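Local atomic coordinates of N(2),N(2)-dimethylguanosine tRNA methyltransferase (Pyrococcus horikoshii, PDB entry 2EJT), a protein that probably transfers two methyl groups from S-adenosyl-L-methionine to the N2 amino group of the guanine at position 26 of tRNAs. Residues 34-39 and 59-64; 48-53 and 73-78; 52-57 and 135-140; 64-69 and 112-117. All blocks are in the same frame, centred on the assembly; numbering follows the deposited sequence.

Contact 1: residues 34-39 and 59-64; sequences LNRDIV and GIRGIR. With SAM (S-adenosylmethionine), chain B.
OXT, a carboxylate oxygen of the bound S-adenosylmethionine (SAM), is gripped by two arginines that meet between helices 33-46 and 60-68. R36 gives the shortest bond, NH2 to OXT at 2.6 Å, and R61 adds two weak ones, from NE and from NH1, the latter 3.0 Å from OXT. The oxygen lies near the edge of the R36 guanidinium but obliquely to that of R61; the two planes stand 85° apart. R36 lays its aliphatic part across R61, with CG over the centre of the guanidinium, 3.7 Å above its plane. Bent at chi3 (-78°), the R36 chain brings its guanidinium to the ligand and to E8; I60 CG2 packs over one face, offset toward the rim, 3.8 Å from R36 NE.

At its edge R61 sends NH2 to N35 OD1 (2.9 Å), which lies in the guanidinium plane, while the amide is turned well out of it; NH1 adds a weak bond to the same oxygen. V39 CG2 sits at this edge too. Nearby, R64 NH2 meets D37 OD1 in a 2.6 Å salt bridge, almost along the C-O axis, and the backbone N of A300 shares that oxygen. The axes of the helical segments 34-39 and 60-64 pass 10.4 Å apart, a gap bridged by these long side chains.

R36 NH2 and R61 NH1 come within 4.3 Å. With the SAM carboxylate bound by both, and E8, D136 and D138 bridged to one or the other, the pair is probably well balanced in charge and forms a seat for that carboxylate.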
# COMPACT_ATOMS: atom_id res chain seq x y z
N LEU A 34 9.75 -8.34 0.21
CA LEU A 34 8.94 -8.19 -0.99
C LEU A 34 8.33 -6.79 -1.02
O LEU A 34 8.37 -6.11 -2.05
CB LEU A 34 7.82 -9.24 -1.02
CG LEU A 34 6.71 -9.02 -2.05
CD1 LEU A 34 7.28 -9.05 -3.45
CD2 LEU A 34 5.64 -10.08 -1.88
N ASN A 35 7.76 -6.37 0.10
CA ASN A 35 7.16 -5.05 0.20
C ASN A 35 8.23 -4.01 -0.13
O ASN A 35 7.97 -3.05 -0.86
CB ASN A 35 6.61 -4.81 1.62
CG ASN A 35 6.10 -3.39 1.83
OD1 ASN A 35 6.86 -2.42 1.81
ND2 ASN A 35 4.79 -3.27 2.06
N ARG A 36 9.43 -4.21 0.39
CA ARG A 36 10.52 -3.27 0.14
C ARG A 36 10.97 -3.32 -1.32
O ARG A 36 11.37 -2.30 -1.88
CB ARG A 36 11.68 -3.53 1.10
CG ARG A 36 11.36 -3.16 2.55
CD ARG A 36 12.57 -3.30 3.47
NE ARG A 36 12.86 -4.68 3.86
CZ ARG A 36 12.27 -5.32 4.87
NH1 ARG A 36 12.60 -6.58 5.15
NH2 ARG A 36 11.34 -4.71 5.59
N ASP A 37 10.90 -4.49 -1.95
CA ASP A 37 11.27 -4.60 -3.36
C ASP A 37 10.33 -3.77 -4.23
O ASP A 37 10.77 -3.12 -5.18
CB ASP A 37 11.22 -6.05 -3.85
CG ASP A 37 12.41 -6.87 -3.41
OD1 ASP A 37 13.54 -6.34 -3.39
OD2 ASP A 37 12.22 -8.07 -3.11
N ILE A 38 9.03 -3.82 -3.92
CA ILE A 38 8.03 -3.09 -4.69
C ILE A 38 8.27 -1.59 -4.62
O ILE A 38 8.15 -0.90 -5.62
CB ILE A 38 6.58 -3.39 -4.19
CG1 ILE A 38 6.30 -4.90 -4.25
CG2 ILE A 38 5.56 -2.66 -5.06
CD1 ILE A 38 6.45 -5.51 -5.62
N VAL A 39 8.62 -1.09 -3.44
CA VAL A 39 8.89 0.33 -3.29
C VAL A 39 10.10 0.69 -4.15
O VAL A 39 10.07 1.67 -4.90
CB VAL A 39 9.21 0.72 -1.82
CG1 VAL A 39 9.10 2.23 -1.65
CG2 VAL A 39 8.28 0.01 -0.87
N GLY A 59 16.81 0.23 9.58
CA GLY A 59 17.22 1.17 8.55
C GLY A 59 17.25 0.54 7.16
O GLY A 59 17.55 1.22 6.18
N ILE A 60 16.91 -0.74 7.08
CA ILE A 60 16.93 -1.46 5.80
C ILE A 60 16.19 -0.80 4.64
O ILE A 60 16.69 -0.79 3.51
CB ILE A 60 16.38 -2.91 5.97
CG1 ILE A 60 16.47 -3.66 4.64
CG2 ILE A 60 14.93 -2.89 6.44
CD1 ILE A 60 17.86 -3.78 4.09
N ARG A 61 15.01 -0.25 4.91
CA ARG A 61 14.24 0.39 3.84
C ARG A 61 14.99 1.60 3.27
O ARG A 61 15.24 1.66 2.07
CB ARG A 61 12.86 0.81 4.37
CG ARG A 61 11.84 1.17 3.30
CD ARG A 61 10.48 1.45 3.93
NE ARG A 61 9.91 0.25 4.55
CZ ARG A 61 9.00 -0.54 3.99
NH1 ARG A 61 8.56 -1.61 4.64
NH2 ARG A 61 8.53 -0.27 2.78
N GLY A 62 15.36 2.53 4.14
CA GLY A 62 16.08 3.72 3.70
C GLY A 62 17.42 3.40 3.07
O GLY A 62 17.84 4.05 2.11
N ILE A 63 18.12 2.40 3.62
CA ILE A 63 19.41 2.01 3.07
C ILE A 63 19.24 1.52 1.64
O ILE A 63 20.02 1.86 0.76
CB ILE A 63 20.08 0.91 3.91
CG1 ILE A 63 20.48 1.47 5.27
CG2 ILE A 63 21.31 0.36 3.17
CD1 ILE A 63 20.98 0.42 6.25
N ARG A 64 18.20 0.72 1.40
CA ARG A 64 17.94 0.22 0.06
C ARG A 64 17.48 1.36 -0.86
O ARG A 64 17.76 1.36 -2.05
CB ARG A 64 16.91 -0.90 0.10
CG ARG A 64 17.40 -2.18 0.78
CD ARG A 64 16.46 -3.34 0.51
NE ARG A 64 16.33 -3.61 -0.92
CZ ARG A 64 15.41 -4.42 -1.45
NH1 ARG A 64 14.53 -5.05 -0.68
NH2 ARG A 64 15.35 -4.57 -2.77
N SAM B . 10.36 0.23 8.07
CA SAM B . 10.61 -1.09 8.23
C SAM B . 11.21 -2.12 7.46
O SAM B . 11.94 -2.87 8.26
OXT SAM B . 11.01 -2.22 6.23
CB SAM B . 10.00 -1.27 9.66
CG SAM B . 9.30 -0.82 10.92
SD SAM B . 8.78 -1.46 12.44
CE SAM B . 7.67 -2.81 12.12
C5' SAM B . 8.08 -0.06 13.14
C4' SAM B . 8.93 0.47 14.36
O4' SAM B . 8.38 1.78 14.50
C3' SAM B . 10.13 0.38 15.30
O3' SAM B . 11.56 0.32 14.95
C2' SAM B . 9.90 1.52 16.30
O2' SAM B . 10.51 1.76 17.43
C1' SAM B . 8.76 2.35 15.74
N9 SAM B . 7.96 3.64 16.21
C8 SAM B . 6.89 3.60 16.99
N7 SAM B . 6.44 4.81 17.20
C5 SAM B . 7.21 5.66 16.57
C6 SAM B . 7.21 7.06 16.43
N6 SAM B . 6.28 7.79 17.03
N1 SAM B . 8.19 7.67 15.66
C2 SAM B . 9.16 6.94 15.04
N3 SAM B . 9.18 5.58 15.16
C4 SAM B . 8.22 4.92 15.91

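Contact 2: residues 48-53 and 73-78; sequences PKIVLD and EVWLND. With SAM (S-adenosylmethionine), chain B.
Strands 50-53 and 73-78 run parallel, their axes 4.8 Å apart and 16° askew, and five backbone hydrogen bonds tie them from K49 to N77. V51 N donates to E73 O at 3.0 Å and V51 O accepts from W75 N. D53 N continues the ladder to W75 O, and the last rung, N77 N to D53 O, is longer at 3.2 Å and less straight (143°).

I50, L52, E73 and W75 share one face of the pair. There L52 CD1 rests 3.7 Å from W75 CB, and I50 CG2 lies alongside the E73 carboxylate. The indole is fixed in its rotation by its own strand: W75 NE1 donates to E73 OE2 at 2.7 Å, in the ring plane and on the anti lone pair of OE2, which also binds the Y131 hydroxyl. On the other face V51 CG2 and V74 CG2 touch at 3.9 Å, and D53 OD2 accepts from the backbone N of G62.

At the C-terminal end of strand 73-78, D78 accepts both ribose hydroxyls of SAM, OD1 taking O3' at 2.6 Å and OD2 taking O2' at 2.9 Å. The backbone N atoms of A57 and S80 steady the same two oxygens. With an alanine in place of D78, the ribose would probably lose both acceptors and be freer to turn, and those two amides would lose a partner.

Joined through helix 60-68, the strands form a right-handed beta-alpha-beta unit of the Rossmann-like class I methyltransferase fold, in which an acidic residue ending the second strand characteristically binds the SAM ribose.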
# COMPACT_ATOMS: atom_id res chain seq x y z
N PRO A 48 11.84 9.99 -7.12
CA PRO A 48 11.75 11.06 -6.11
C PRO A 48 13.16 11.41 -5.59
O PRO A 48 13.98 10.52 -5.36
CB PRO A 48 10.86 10.43 -5.03
CG PRO A 48 11.20 8.96 -5.13
CD PRO A 48 11.22 8.74 -6.63
N LYS A 49 13.43 12.70 -5.42
CA LYS A 49 14.75 13.14 -4.95
C LYS A 49 14.96 13.07 -3.44
O LYS A 49 15.95 12.50 -2.96
CB LYS A 49 15.04 14.56 -5.45
CG LYS A 49 16.39 15.10 -5.03
CD LYS A 49 16.69 16.45 -5.69
CE LYS A 49 15.69 17.52 -5.30
NZ LYS A 49 15.93 18.80 -6.02
N ILE A 50 14.04 13.67 -2.68
CA ILE A 50 14.13 13.68 -1.23
C ILE A 50 13.09 12.71 -0.68
O ILE A 50 11.88 12.90 -0.85
CB ILE A 50 13.86 15.10 -0.69
CG1 ILE A 50 14.78 16.10 -1.42
CG2 ILE A 50 14.13 15.15 0.80
CD1 ILE A 50 14.44 17.56 -1.14
N VAL A 51 13.56 11.66 -0.00
CA VAL A 51 12.67 10.64 0.53
C VAL A 51 12.84 10.38 2.02
O VAL A 51 13.93 10.56 2.58
CB VAL A 51 12.85 9.31 -0.23
CG1 VAL A 51 12.72 9.55 -1.73
CG2 VAL A 51 14.21 8.70 0.11
N LEU A 52 11.75 9.95 2.64
CA LEU A 52 11.73 9.66 4.07
C LEU A 52 11.23 8.26 4.41
O LEU A 52 10.19 7.82 3.92
CB LEU A 52 10.85 10.68 4.82
CG LEU A 52 10.50 10.28 6.26
CD1 LEU A 52 11.78 10.17 7.11
CD2 LEU A 52 9.56 11.32 6.86
N ASP A 53 11.98 7.59 5.27
CA ASP A 53 11.65 6.27 5.78
C ASP A 53 11.32 6.60 7.25
O ASP A 53 12.17 6.50 8.14
CB ASP A 53 12.87 5.36 5.64
CG ASP A 53 12.69 4.01 6.30
OD1 ASP A 53 11.55 3.65 6.66
OD2 ASP A 53 13.71 3.29 6.43
N GLU A 73 18.62 12.33 -1.46
CA GLU A 73 18.68 12.61 -0.04
C GLU A 73 17.73 11.66 0.67
O GLU A 73 16.52 11.69 0.44
CB GLU A 73 18.28 14.07 0.23
CG GLU A 73 18.54 14.54 1.65
CD GLU A 73 18.15 15.99 1.86
OE1 GLU A 73 18.74 16.88 1.20
OE2 GLU A 73 17.26 16.24 2.69
N VAL A 74 18.28 10.80 1.52
CA VAL A 74 17.49 9.80 2.22
C VAL A 74 17.49 10.00 3.73
O VAL A 74 18.55 10.04 4.37
CB VAL A 74 18.01 8.38 1.89
CG1 VAL A 74 17.10 7.32 2.53
CG2 VAL A 74 18.07 8.19 0.38
N TRP A 75 16.29 10.10 4.30
CA TRP A 75 16.13 10.27 5.73
C TRP A 75 15.67 8.97 6.41
O TRP A 75 14.72 8.33 5.97
CB TRP A 75 15.11 11.37 6.02
CG TRP A 75 15.57 12.76 5.68
CD1 TRP A 75 15.94 13.23 4.45
CD2 TRP A 75 15.70 13.86 6.59
NE1 TRP A 75 16.29 14.56 4.53
CE2 TRP A 75 16.15 14.97 5.83
CE3 TRP A 75 15.48 14.02 7.96
CZ2 TRP A 75 16.38 16.23 6.41
CZ3 TRP A 75 15.71 15.27 8.54
CH2 TRP A 75 16.15 16.36 7.76
N LEU A 76 16.35 8.58 7.48
CA LEU A 76 15.97 7.40 8.23
C LEU A 76 15.60 7.89 9.61
O LEU A 76 16.32 8.70 10.18
CB LEU A 76 17.14 6.41 8.33
CG LEU A 76 17.50 5.68 7.03
CD1 LEU A 76 18.13 6.65 6.05
CD2 LEU A 76 18.46 4.54 7.35
N ASN A 77 14.49 7.41 10.13
CA ASN A 77 14.02 7.85 11.44
C ASN A 77 13.36 6.76 12.30
O ASN A 77 12.64 5.89 11.79
CB ASN A 77 13.03 9.00 11.27
CG ASN A 77 12.42 9.44 12.59
OD1 ASN A 77 13.04 10.17 13.36
ND2 ASN A 77 11.21 8.97 12.87
N ASP A 78 13.61 6.83 13.60
CA ASP A 78 13.02 5.90 14.55
C ASP A 78 13.08 6.50 15.94
O ASP A 78 14.05 7.16 16.30
CB ASP A 78 13.72 4.55 14.55
CG ASP A 78 12.83 3.43 15.07
OD1 ASP A 78 12.30 2.67 14.24
OD2 ASP A 78 12.63 3.34 16.30
N SAM B . 10.36 0.23 8.07
CA SAM B . 10.61 -1.09 8.23
C SAM B . 11.21 -2.12 7.46
O SAM B . 11.94 -2.87 8.26
OXT SAM B . 11.01 -2.22 6.23
CB SAM B . 10.00 -1.27 9.66
CG SAM B . 9.30 -0.82 10.92
SD SAM B . 8.78 -1.46 12.44
CE SAM B . 7.67 -2.81 12.12
C5' SAM B . 8.08 -0.06 13.14
C4' SAM B . 8.93 0.47 14.36
O4' SAM B . 8.38 1.78 14.50
C3' SAM B . 10.13 0.38 15.30
O3' SAM B . 11.56 0.32 14.95
C2' SAM B . 9.90 1.52 16.30
O2' SAM B . 10.51 1.76 17.43
C1' SAM B . 8.76 2.35 15.74
N9 SAM B . 7.96 3.64 16.21
C8 SAM B . 6.89 3.60 16.99
N7 SAM B . 6.44 4.81 17.20
C5 SAM B . 7.21 5.66 16.57
C6 SAM B . 7.21 7.06 16.43
N6 SAM B . 6.28 7.79 17.03
N1 SAM B . 8.19 7.67 15.66
C2 SAM B . 9.16 6.94 15.04
N3 SAM B . 9.18 5.58 15.16
C4 SAM B . 8.22 4.92 15.91

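Contact 3: residues 52-57 and 135-140; sequences LDALSA and IDLDPF. With SAM (S-adenosylmethionine), chain B.
The contact belongs to the cofactor pocket of a class I methyltransferase, where the loop after strand 50-53 faces the D138-P139-F140 turn after strand 132-137; this turn resembles the (D/N)PP(Y/F) motif of enzymes that methylate amino groups. Leading into the pocket, the strands are parallel neighbours. D136 N donates to L52 O at 2.9 Å, a bond from A54 N to D136 O is weak, and L52 CD2 lies beside I135 CG2 on the same face. Beyond this the chains part, and a water enters between them. It accepts from L55 N and D138 N, the latter at 2.9 Å, and has D136 O and D53 OD1 among its acceptors, taking up backbone groups where the ladder ends.

Farther out A54 CB meets L137 CD2 at 3.6 Å; with L137 CG beside its backbone N (chi1 -59°), the chain returns toward A54 although its CB points away. L55 serves the ligand twice. Its carbonyl oxygen takes the amino N of SAM at 2.7 Å, and its CD2 reaches the sugar, 3.4 Å from SAM O4', close also to the adenine and 4.3 Å from P139 CB. Cut back to an alanine, L55 would lose this branch, which is likely to open a gap between P139 and the nucleoside.

Outside the two segments, D138 OD1 bridges to R61, and D136 OD1 to R61 and R228. F140, its CG anti to the backbone N (chi1 -172°), turns the ring edge to the transferable methyl, with CD2 4.0 Å from SAM CE.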
# COMPACT_ATOMS: atom_id res chain seq x y z
N LEU A 52 11.75 9.95 2.64
CA LEU A 52 11.73 9.66 4.07
C LEU A 52 11.23 8.26 4.41
O LEU A 52 10.19 7.82 3.92
CB LEU A 52 10.85 10.68 4.82
CG LEU A 52 10.50 10.28 6.26
CD1 LEU A 52 11.78 10.17 7.11
CD2 LEU A 52 9.56 11.32 6.86
N ASP A 53 11.98 7.59 5.27
CA ASP A 53 11.65 6.27 5.78
C ASP A 53 11.32 6.60 7.25
O ASP A 53 12.17 6.50 8.14
CB ASP A 53 12.87 5.36 5.64
CG ASP A 53 12.69 4.01 6.30
OD1 ASP A 53 11.55 3.65 6.66
OD2 ASP A 53 13.71 3.29 6.43
N ALA A 54 10.07 7.03 7.47
CA ALA A 54 9.55 7.47 8.78
C ALA A 54 9.80 6.59 10.01
O ALA A 54 10.06 7.11 11.09
CB ALA A 54 8.06 7.77 8.65
N LEU A 55 9.66 5.27 9.85
CA LEU A 55 9.89 4.32 10.94
C LEU A 55 10.77 3.21 10.35
O LEU A 55 10.27 2.21 9.85
CB LEU A 55 8.56 3.74 11.42
CG LEU A 55 7.48 4.76 11.79
CD1 LEU A 55 6.57 4.97 10.60
CD2 LEU A 55 6.66 4.26 12.97
N SER A 56 12.09 3.40 10.40
CA SER A 56 13.02 2.46 9.79
C SER A 56 13.58 1.27 10.57
O SER A 56 14.16 0.37 9.96
CB SER A 56 14.19 3.23 9.16
OG SER A 56 14.62 4.28 9.99
N ALA A 57 13.42 1.26 11.89
CA ALA A 57 13.93 0.16 12.72
C ALA A 57 15.42 -0.09 12.47
O ALA A 57 16.27 0.59 13.03
CB ALA A 57 13.13 -1.11 12.44
N ILE A 135 7.35 9.84 0.97
CA ILE A 135 7.36 9.41 2.36
C ILE A 135 6.82 7.99 2.42
O ILE A 135 5.79 7.68 1.81
CB ILE A 135 6.48 10.30 3.26
CG1 ILE A 135 7.06 11.72 3.32
CG2 ILE A 135 6.39 9.70 4.67
CD1 ILE A 135 6.25 12.69 4.20
N ASP A 136 7.51 7.13 3.15
CA ASP A 136 7.07 5.75 3.30
C ASP A 136 6.72 5.52 4.77
O ASP A 136 7.58 5.61 5.64
CB ASP A 136 8.16 4.77 2.84
CG ASP A 136 7.63 3.35 2.66
OD1 ASP A 136 8.23 2.58 1.88
OD2 ASP A 136 6.62 3.00 3.30
N LEU A 137 5.44 5.26 5.02
CA LEU A 137 4.97 5.00 6.37
C LEU A 137 4.76 3.51 6.54
O LEU A 137 3.76 2.96 6.07
CB LEU A 137 3.64 5.73 6.62
CG LEU A 137 3.64 7.25 6.48
CD1 LEU A 137 2.24 7.77 6.80
CD2 LEU A 137 4.68 7.85 7.41
N ASP A 138 5.69 2.85 7.21
CA ASP A 138 5.60 1.41 7.43
C ASP A 138 5.61 1.10 8.93
O ASP A 138 6.63 0.69 9.48
CB ASP A 138 6.77 0.69 6.76
CG ASP A 138 6.70 -0.81 6.93
OD1 ASP A 138 7.70 -1.40 7.40
OD2 ASP A 138 5.65 -1.40 6.60
N PRO A 139 4.46 1.29 9.61
CA PRO A 139 4.39 1.03 11.05
C PRO A 139 4.02 -0.41 11.41
O PRO A 139 3.71 -1.23 10.54
CB PRO A 139 3.31 2.00 11.49
CG PRO A 139 2.32 1.88 10.37
CD PRO A 139 3.21 1.90 9.12
N PHE A 140 4.08 -0.70 12.70
CA PHE A 140 3.70 -2.00 13.19
C PHE A 140 2.23 -1.84 13.57
O PHE A 140 1.91 -1.42 14.68
CB PHE A 140 4.54 -2.38 14.42
CG PHE A 140 4.33 -3.80 14.87
CD1 PHE A 140 3.40 -4.11 15.85
CD2 PHE A 140 5.05 -4.83 14.28
CE1 PHE A 140 3.18 -5.43 16.24
CE2 PHE A 140 4.84 -6.16 14.65
CZ PHE A 140 3.90 -6.46 15.63
N SAM B . 10.36 0.23 8.07
CA SAM B . 10.61 -1.09 8.23
C SAM B . 11.21 -2.12 7.46
O SAM B . 11.94 -2.87 8.26
OXT SAM B . 11.01 -2.22 6.23
CB SAM B . 10.00 -1.27 9.66
CG SAM B . 9.30 -0.82 10.92
SD SAM B . 8.78 -1.46 12.44
CE SAM B . 7.67 -2.81 12.12
C5' SAM B . 8.08 -0.06 13.14
C4' SAM B . 8.93 0.47 14.36
O4' SAM B . 8.38 1.78 14.50
C3' SAM B . 10.13 0.38 15.30
O3' SAM B . 11.56 0.32 14.95
C2' SAM B . 9.90 1.52 16.30
O2' SAM B . 10.51 1.76 17.43
C1' SAM B . 8.76 2.35 15.74
N9 SAM B . 7.96 3.64 16.21
C8 SAM B . 6.89 3.60 16.99
N7 SAM B . 6.44 4.81 17.20
C5 SAM B . 7.21 5.66 16.57
C6 SAM B . 7.21 7.06 16.43
N6 SAM B . 6.28 7.79 17.03
N1 SAM B . 8.19 7.67 15.66
C2 SAM B . 9.16 6.94 15.04
N3 SAM B . 9.18 5.58 15.16
C4 SAM B . 8.22 4.92 15.91
O HOH W 1 8.46 3.63 7.56

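Contact 4: residues 64-69 and 112-117; sequences RFALET and KTIVIN
A66, in the last turn of helix 60-68, meets K112 at the start of strand 113-118, and the residues around it set the scene. R64, on another side of the helix, holds E68 side-on with two nitrogens, NE to OE2 at 2.7 Å and NH2 to OE1. The carbonyl oxygen of F65 lies 4.4 Å from K112 NZ; it takes T69 OG1 at 2.5 Å and, weakly, T69 N. A66 O receives K112 NZ at 2.7 Å, the donor tilted 19° from the carbonyl plane. The A66 methyl points at the strand and rests 4.3 Å from I114 CD1, with the CG of K112 at a similar distance; V74 and F95 close in around the same methyl. T69, where the chain leaves helical geometry, offers its own carbonyl: K112 NZ meets T69 O at 2.9 Å, nearly in line with the C=O bond.

K112 reaches both oxygens by folding its chain at chi2 (70°) and again at chi4 (-56°), which carries CG, CD and CE past A66 O before NZ turns in between the two carbonyls. A71 O is a further, weak acceptor.

The ammonium group thus binds carbonyl oxygens at a helix C-terminus, where backbone N-H donors run out and the helix dipole leaves partial negative charge. Its positive charge is therefore probably favourable there, and the lysine ties the helix end to the start of strand 113-118.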
# COMPACT_ATOMS: atom_id res chain seq x y z
N ARG A 64 18.20 0.72 1.40
CA ARG A 64 17.94 0.22 0.06
C ARG A 64 17.48 1.36 -0.86
O ARG A 64 17.76 1.36 -2.05
CB ARG A 64 16.91 -0.90 0.10
CG ARG A 64 17.40 -2.18 0.78
CD ARG A 64 16.46 -3.34 0.51
NE ARG A 64 16.33 -3.61 -0.92
CZ ARG A 64 15.41 -4.42 -1.45
NH1 ARG A 64 14.53 -5.05 -0.68
NH2 ARG A 64 15.35 -4.57 -2.77
N PHE A 65 16.77 2.34 -0.30
CA PHE A 65 16.34 3.49 -1.11
C PHE A 65 17.60 4.16 -1.66
O PHE A 65 17.68 4.50 -2.84
CB PHE A 65 15.58 4.50 -0.25
CG PHE A 65 14.14 4.12 0.03
CD1 PHE A 65 13.39 4.86 0.95
CD2 PHE A 65 13.55 3.04 -0.61
CE1 PHE A 65 12.06 4.52 1.22
CE2 PHE A 65 12.22 2.70 -0.35
CZ PHE A 65 11.48 3.44 0.57
N ALA A 66 18.58 4.35 -0.78
CA ALA A 66 19.84 5.00 -1.13
C ALA A 66 20.69 4.17 -2.09
O ALA A 66 21.27 4.71 -3.03
CB ALA A 66 20.64 5.30 0.14
N LEU A 67 20.75 2.85 -1.87
CA LEU A 67 21.53 1.96 -2.73
C LEU A 67 20.88 1.53 -4.05
O LEU A 67 21.57 1.37 -5.06
CB LEU A 67 21.88 0.68 -1.96
CG LEU A 67 22.87 0.77 -0.80
CD1 LEU A 67 22.94 -0.56 -0.09
CD2 LEU A 67 24.24 1.19 -1.34
N GLU A 68 19.57 1.36 -4.05
CA GLU A 68 18.89 0.87 -5.24
C GLU A 68 17.99 1.81 -6.03
O GLU A 68 17.39 1.39 -7.02
CB GLU A 68 18.10 -0.38 -4.86
CG GLU A 68 18.98 -1.41 -4.14
CD GLU A 68 18.21 -2.62 -3.66
OE1 GLU A 68 17.39 -3.16 -4.44
OE2 GLU A 68 18.43 -3.05 -2.50
N THR A 69 17.90 3.08 -5.64
CA THR A 69 17.04 4.02 -6.35
C THR A 69 17.72 5.35 -6.61
O THR A 69 18.78 5.63 -6.05
CB THR A 69 15.73 4.27 -5.56
OG1 THR A 69 15.95 5.24 -4.53
CG2 THR A 69 15.23 2.98 -4.93
N LYS A 112 25.16 10.19 -2.06
CA LYS A 112 23.80 10.23 -1.56
C LYS A 112 23.91 10.88 -0.18
O LYS A 112 24.83 10.59 0.57
CB LYS A 112 23.23 8.82 -1.40
CG LYS A 112 22.25 8.38 -2.48
CD LYS A 112 22.93 8.17 -3.82
CE LYS A 112 21.90 7.95 -4.93
NZ LYS A 112 20.98 6.82 -4.65
N THR A 113 22.99 11.79 0.14
CA THR A 113 23.01 12.40 1.46
C THR A 113 22.08 11.57 2.32
O THR A 113 20.91 11.38 1.99
CB THR A 113 22.52 13.86 1.43
OG1 THR A 113 23.46 14.67 0.72
CG2 THR A 113 22.39 14.41 2.86
N ILE A 114 22.61 11.06 3.42
CA ILE A 114 21.83 10.22 4.31
C ILE A 114 21.68 10.89 5.67
O ILE A 114 22.67 11.28 6.29
CB ILE A 114 22.50 8.84 4.47
CG1 ILE A 114 22.54 8.16 3.09
CG2 ILE A 114 21.77 8.00 5.51
CD1 ILE A 114 23.45 6.95 3.02
N VAL A 115 20.44 11.04 6.11
CA VAL A 115 20.15 11.67 7.38
C VAL A 115 19.49 10.66 8.31
O VAL A 115 18.42 10.12 8.01
CB VAL A 115 19.23 12.89 7.18
CG1 VAL A 115 19.08 13.64 8.49
CG2 VAL A 115 19.80 13.80 6.10
N ILE A 116 20.14 10.39 9.43
CA ILE A 116 19.65 9.44 10.41
C ILE A 116 19.15 10.22 11.61
O ILE A 116 19.90 10.99 12.21
CB ILE A 116 20.77 8.48 10.82
CG1 ILE A 116 21.46 7.95 9.56
CG2 ILE A 116 20.20 7.33 11.64
CD1 ILE A 116 22.66 7.08 9.83
N ASN A 117 17.88 10.03 11.95
CA ASN A 117 17.28 10.77 13.04
C ASN A 117 16.69 9.88 14.13
O ASN A 117 16.14 8.82 13.86
CB ASN A 117 16.19 11.69 12.47
CG ASN A 117 15.80 12.79 13.43
OD1 ASN A 117 16.60 13.69 13.72
ND2 ASN A 117 14.57 12.74 13.91

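Contacts 1, 2 and 3 converge on one SAM molecule: contact 1 holds its carboxylate, contact 2 its ribose hydroxyls, and contact 3 its amino group and methyl side. Contacts 2 and 3 share L52 and D53 and join strand 50-53 to its neighbours on either side in the same sheet; N77 ND2 of contact 2 lies 2.8 Å from A54 O of contact 3. Contact 1 lies against both, through G62 N to D53 OD2 (2.9 Å) and the salt bridge from R61 NH1 to D138 OD1 (2.9 Å). Contact 4 shares R64 with contact 1 and carries the sheet outward from contact 2, L76 N lying 2.6 Å from V115 O; its F65 side chain stays about 8 Å from SAM.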